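Long-range contact in glycoside Hydrolase (Bacteroides plebeius, PDB 5T3B), which belongs to glycoside hydrolase family 50, whose characterised members are beta-agarases, and probably hydrolyses glycosidic bonds in a polysaccharide, its own substrate not being established: residues L330-Y343 with C355-E369. Residues are numbered along the deposited sequence; the frame is centred on the assembly and turned at random. Where two conformers were deposited one is given.
Sequences LLYLGSRLHSLPKY and CDVISINYYSKWSPE. With EDO (1,2-ethanediol), chain M; EDO (1,2-ethanediol), chain E; EDO (1,2-ethanediol), chain P; EDO (1,2-ethanediol), chain L.
Glu369 OE1 lies at the edge of the Tyr343 ring, in its plane, with the carboxylate turned 87° from the ring, while Lys342 CG lies over one ring face near the rim. The Tyr343 hydroxyl donates to Glu369 OE1 on the syn lone pair (OH to OE1, 2.6 Å); Tyr362 OH, from Glu369's own segment, donates to the anti lone pair, so two tyrosines grip one oxygen, which should limit the carboxylate's rotation. At the other end, the Tyr332 ring has Gly334 N over one face, and Cys355 SG approaches obliquely, 4.6 Å from the ring centroid. Between them, Asn361 OD1 sits over a face of the Arg336 guanidinium, the two planes steeply inclined; Glu389 and Asn253 hold the guanidinium, and Thr388 bonds OD1. Residues 358-361 form a strand, and 330-343 pairs with it through a single parallel bridge, Leu337 with Ile360; helix 345-354 connects the two, consistent with adjacent positions in the (beta/alpha)8 barrel of the family. Leu337 N donates to Ser359 O at 2.9 Å and Asn361 N to Leu337 O at 2.7 Å. Ser359 OG lies between the backbone N and the carbonyl carbon (chi1 45°), from where it donates to Leu333 O (2.6 Å) and accepts from Arg336 N (2.8 Å), bridging the backbone on either side of Gly334, whose phi is positive. Tyr332 N reaches Asp356 OD2 almost straight (178° at the hydrogen), and Lys319 pairs with the other carboxylate oxygen.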
# COMPACT_ATOMS: atom_id res chain seq x y z
N LEU A 330 6.53 -16.96 3.29
CA LEU A 330 6.57 -15.65 2.60
C LEU A 330 5.19 -15.02 2.75
O LEU A 330 4.20 -15.66 2.39
CB LEU A 330 6.91 -15.89 1.16
CG LEU A 330 7.10 -14.66 0.30
CD1 LEU A 330 8.24 -13.79 0.82
CD2 LEU A 330 7.32 -15.08 -1.15
N LEU A 331 5.12 -13.76 3.18
CA LEU A 331 3.84 -13.08 3.31
C LEU A 331 3.30 -12.61 1.96
O LEU A 331 4.01 -11.97 1.18
CB LEU A 331 3.90 -11.90 4.27
CG LEU A 331 4.30 -12.22 5.70
CD1 LEU A 331 4.24 -10.96 6.56
CD2 LEU A 331 3.42 -13.31 6.28
N TYR A 332 2.00 -12.85 1.79
CA TYR A 332 1.27 -12.38 0.64
C TYR A 332 0.52 -11.11 1.04
O TYR A 332 -0.38 -11.13 1.87
CB TYR A 332 0.35 -13.44 0.10
CG TYR A 332 -0.47 -13.02 -1.09
CD1 TYR A 332 0.03 -12.15 -2.05
CD2 TYR A 332 -1.75 -13.46 -1.23
CE1 TYR A 332 -0.73 -11.74 -3.15
CE2 TYR A 332 -2.53 -13.11 -2.29
CZ TYR A 332 -2.05 -12.23 -3.26
OH TYR A 332 -2.80 -11.81 -4.30
N LEU A 333 0.91 -10.00 0.39
CA LEU A 333 0.38 -8.66 0.76
C LEU A 333 -0.64 -8.16 -0.25
O LEU A 333 -0.95 -6.97 -0.22
CB LEU A 333 1.54 -7.70 0.88
CG LEU A 333 2.71 -8.11 1.76
CD1 LEU A 333 3.83 -7.08 1.71
CD2 LEU A 333 2.30 -8.34 3.19
N GLY A 334 -1.20 -9.04 -1.05
CA GLY A 334 -2.33 -8.67 -1.88
C GLY A 334 -2.01 -8.02 -3.20
O GLY A 334 -0.94 -8.20 -3.77
N SER A 335 -3.02 -7.33 -3.72
CA SER A 335 -3.02 -6.80 -5.10
C SER A 335 -3.22 -5.29 -5.19
O SER A 335 -3.37 -4.80 -6.30
CB SER A 335 -4.15 -7.45 -5.92
OG SER A 335 -5.43 -7.05 -5.50
N ARG A 336 -3.14 -4.57 -4.07
CA ARG A 336 -3.11 -3.10 -4.11
C ARG A 336 -4.44 -2.57 -4.69
O ARG A 336 -4.51 -2.06 -5.78
CB ARG A 336 -1.87 -2.61 -4.82
CG ARG A 336 -0.60 -3.28 -4.34
CD ARG A 336 0.59 -3.08 -5.25
NE ARG A 336 0.95 -1.68 -5.34
CZ ARG A 336 1.69 -1.07 -4.43
NH1 ARG A 336 1.92 0.24 -4.52
NH2 ARG A 336 2.29 -1.74 -3.47
N LEU A 337 -5.50 -2.81 -3.90
CA LEU A 337 -6.85 -2.44 -4.30
C LEU A 337 -6.96 -0.96 -4.33
O LEU A 337 -6.28 -0.23 -3.61
CB LEU A 337 -7.86 -3.02 -3.27
CG LEU A 337 -7.94 -4.57 -3.27
CD1 LEU A 337 -8.59 -5.04 -2.00
CD2 LEU A 337 -8.72 -5.06 -4.49
N HIS A 338 -7.88 -0.45 -5.16
CA HIS A 338 -8.00 0.97 -5.38
C HIS A 338 -9.43 1.30 -5.74
O HIS A 338 -10.31 0.43 -5.69
CB HIS A 338 -7.00 1.46 -6.44
CG HIS A 338 -7.41 1.12 -7.82
ND1 HIS A 338 -7.85 -0.12 -8.18
CD2 HIS A 338 -7.44 1.88 -8.94
CE1 HIS A 338 -8.17 -0.12 -9.46
NE2 HIS A 338 -7.93 1.10 -9.94
N SER A 339 -9.68 2.56 -6.11
CA SER A 339 -10.90 2.93 -6.84
C SER A 339 -12.15 2.39 -6.14
O SER A 339 -12.29 2.47 -4.90
CB SER A 339 -10.74 2.50 -8.36
OG SER A 339 -11.87 2.77 -9.17
N LEU A 340 -13.03 1.83 -6.95
CA LEU A 340 -14.25 1.17 -6.43
C LEU A 340 -13.99 -0.20 -5.75
O LEU A 340 -14.63 -0.50 -4.74
CB LEU A 340 -15.29 1.05 -7.51
CG LEU A 340 -15.78 2.30 -8.14
CD1 LEU A 340 -16.80 2.00 -9.19
CD2 LEU A 340 -16.39 3.15 -7.09
N PRO A 341 -13.01 -0.97 -6.26
CA PRO A 341 -12.85 -2.31 -5.65
C PRO A 341 -12.57 -2.30 -4.17
O PRO A 341 -13.04 -3.18 -3.45
CB PRO A 341 -11.71 -2.91 -6.44
CG PRO A 341 -11.91 -2.35 -7.82
CD PRO A 341 -12.32 -0.93 -7.56
N LYS A 342 -11.80 -1.33 -3.67
CA LYS A 342 -11.50 -1.28 -2.25
C LYS A 342 -12.73 -1.10 -1.34
O LYS A 342 -12.67 -1.36 -0.16
CB LYS A 342 -10.44 -0.25 -1.92
CG LYS A 342 -10.91 1.17 -2.06
CD LYS A 342 -9.87 2.23 -1.66
CE LYS A 342 -10.37 3.66 -1.75
NZ LYS A 342 -10.58 4.06 -3.14
N TYR A 343 -13.83 -0.62 -1.93
CA TYR A 343 -15.04 -0.43 -1.19
C TYR A 343 -16.00 -1.59 -1.30
O TYR A 343 -17.04 -1.61 -0.67
CB TYR A 343 -15.76 0.87 -1.64
CG TYR A 343 -15.01 2.16 -1.32
CD1 TYR A 343 -14.77 2.55 -0.02
CD2 TYR A 343 -14.62 3.02 -2.33
CE1 TYR A 343 -14.11 3.74 0.27
CE2 TYR A 343 -14.00 4.23 -2.07
CZ TYR A 343 -13.74 4.60 -0.77
OH TYR A 343 -13.12 5.81 -0.51
N CYS A 355 -5.19 -13.24 1.87
CA CYS A 355 -4.05 -12.36 1.97
C CYS A 355 -3.56 -12.38 3.43
O CYS A 355 -4.36 -12.40 4.36
CB CYS A 355 -4.37 -10.93 1.58
SG CYS A 355 -4.87 -10.69 -0.11
N ASP A 356 -2.25 -12.36 3.63
CA ASP A 356 -1.76 -12.09 4.97
C ASP A 356 -2.03 -10.66 5.43
O ASP A 356 -2.31 -10.39 6.59
CB ASP A 356 -0.30 -12.43 5.06
CG ASP A 356 -0.06 -13.91 4.80
OD1 ASP A 356 -0.51 -14.72 5.68
OD2 ASP A 356 0.54 -14.30 3.78
N VAL A 357 -1.89 -9.72 4.49
CA VAL A 357 -2.24 -8.31 4.70
C VAL A 357 -2.92 -7.87 3.40
O VAL A 357 -2.43 -8.19 2.33
CB VAL A 357 -1.00 -7.43 4.96
CG1 VAL A 357 -1.40 -6.01 5.24
CG2 VAL A 357 -0.17 -7.99 6.09
N ILE A 358 -4.02 -7.15 3.54
CA ILE A 358 -4.72 -6.58 2.40
C ILE A 358 -4.06 -5.26 2.02
O ILE A 358 -3.98 -4.37 2.86
CB ILE A 358 -6.20 -6.37 2.72
CG1 ILE A 358 -6.85 -7.68 3.16
CG2 ILE A 358 -6.93 -5.79 1.52
CD1 ILE A 358 -8.21 -7.52 3.73
N SER A 359 -3.58 -5.11 0.79
CA SER A 359 -3.02 -3.84 0.39
C SER A 359 -4.07 -3.00 -0.28
O SER A 359 -4.86 -3.48 -1.16
CB SER A 359 -1.80 -4.04 -0.52
OG SER A 359 -2.04 -5.02 -1.52
N ILE A 360 -4.05 -1.70 0.05
CA ILE A 360 -5.00 -0.70 -0.48
C ILE A 360 -4.20 0.56 -0.86
O ILE A 360 -3.52 1.13 -0.01
CB ILE A 360 -6.10 -0.39 0.53
CG1 ILE A 360 -6.93 -1.72 0.82
CG2 ILE A 360 -6.95 0.77 0.07
CD1 ILE A 360 -7.97 -1.59 1.90
N ASN A 361 -4.34 0.98 -2.12
CA ASN A 361 -3.87 2.30 -2.54
C ASN A 361 -4.97 3.29 -2.22
O ASN A 361 -6.07 3.06 -2.65
CB ASN A 361 -3.57 2.31 -4.02
CG ASN A 361 -2.41 1.42 -4.46
OD1 ASN A 361 -1.63 0.93 -3.67
ND2 ASN A 361 -2.23 1.31 -5.75
N TYR A 362 -4.71 4.34 -1.49
CA TYR A 362 -5.76 5.18 -0.88
C TYR A 362 -5.72 6.60 -1.40
O TYR A 362 -4.97 7.43 -0.90
CB TYR A 362 -5.70 5.13 0.65
CG TYR A 362 -7.05 5.33 1.35
CD1 TYR A 362 -8.13 6.01 0.76
CD2 TYR A 362 -7.28 4.84 2.64
CE1 TYR A 362 -9.36 6.15 1.42
CE2 TYR A 362 -8.47 5.01 3.29
CZ TYR A 362 -9.51 5.66 2.68
OH TYR A 362 -10.69 5.79 3.37
N TYR A 363 -6.50 6.84 -2.45
CA TYR A 363 -6.58 8.10 -3.14
C TYR A 363 -7.98 8.69 -3.06
O TYR A 363 -8.96 8.06 -2.74
CB TYR A 363 -6.20 7.91 -4.58
CG TYR A 363 -4.73 7.58 -4.80
CD1 TYR A 363 -3.76 8.50 -4.48
CD2 TYR A 363 -4.32 6.33 -5.21
CE1 TYR A 363 -2.44 8.25 -4.63
CE2 TYR A 363 -2.97 6.07 -5.43
CZ TYR A 363 -2.03 7.03 -5.10
OH TYR A 363 -0.69 6.80 -5.29
N SER A 364 -7.99 10.00 -3.35
CA SER A 364 -9.20 10.79 -3.59
C SER A 364 -9.95 11.17 -2.38
O SER A 364 -11.09 11.68 -2.48
CB SER A 364 -10.09 10.16 -4.65
OG SER A 364 -9.33 9.96 -5.87
N LYS A 365 -9.34 10.95 -1.20
CA LYS A 365 -9.91 11.35 0.09
C LYS A 365 -8.92 12.16 0.88
O LYS A 365 -7.72 11.85 0.93
CB LYS A 365 -10.34 10.14 0.92
CG LYS A 365 -11.50 9.35 0.33
CD LYS A 365 -12.85 10.05 0.29
CE LYS A 365 -13.81 9.26 -0.59
NZ LYS A 365 -13.41 9.27 -2.03
N TRP A 366 -9.40 13.24 1.47
CA TRP A 366 -8.54 14.02 2.33
C TRP A 366 -8.24 13.25 3.61
O TRP A 366 -7.13 13.31 4.16
CB TRP A 366 -9.16 15.41 2.59
CG TRP A 366 -8.26 16.30 3.37
CD1 TRP A 366 -8.44 16.77 4.65
CD2 TRP A 366 -7.01 16.84 2.92
NE1 TRP A 366 -7.39 17.58 5.00
CE2 TRP A 366 -6.48 17.61 3.96
CE3 TRP A 366 -6.31 16.74 1.72
CZ2 TRP A 366 -5.28 18.30 3.82
CZ3 TRP A 366 -5.11 17.38 1.62
CH2 TRP A 366 -4.62 18.17 2.65
N SER A 367 -9.29 12.61 4.17
CA SER A 367 -9.18 11.91 5.44
C SER A 367 -9.45 10.42 5.22
O SER A 367 -10.42 10.04 4.54
CB SER A 367 -10.19 12.45 6.42
OG SER A 367 -10.09 13.84 6.58
N PRO A 368 -8.65 9.54 5.85
CA PRO A 368 -9.06 8.14 5.90
C PRO A 368 -10.46 7.98 6.46
O PRO A 368 -10.82 8.71 7.38
CB PRO A 368 -8.00 7.54 6.82
CG PRO A 368 -6.86 8.42 6.67
CD PRO A 368 -7.40 9.77 6.57
N GLU A 369 -11.26 7.09 5.87
CA GLU A 369 -12.68 7.02 6.23
C GLU A 369 -12.85 5.94 7.30
O GLU A 369 -12.83 4.77 6.98
CB GLU A 369 -13.46 6.69 4.97
CG GLU A 369 -13.37 7.76 3.90
CD GLU A 369 -13.67 7.23 2.53
OE1 GLU A 369 -12.83 6.45 1.99
OE2 GLU A 369 -14.76 7.55 2.03
C1 EDO M . 3.08 -17.11 4.73
O1 EDO M . 2.09 -16.81 3.73
C2 EDO M . 2.44 -17.77 5.98
O2 EDO M . 1.38 -16.83 6.26
C1 EDO E . -13.26 6.27 -5.31
O1 EDO E . -13.33 7.36 -4.36
C2 EDO E . -12.15 6.52 -6.35
O2 EDO E . -10.92 6.23 -5.61
C1 EDO P . -12.17 15.72 9.47
O1 EDO P . -11.91 14.44 8.86
C2 EDO P . -11.09 16.68 9.03
O2 EDO P . -10.08 17.11 10.04
C1 EDO L . -21.11 -4.93 -1.71
O1 EDO L . -21.89 -4.95 -0.51
C2 EDO L . -20.70 -3.50 -1.82
O2 EDO L . -19.70 -3.19 -0.87
O HOH W 1 -5.04 -6.45 -1.70
O HOH W 2 -7.92 4.60 -3.78
O HOH W 3 -11.36 6.75 -2.56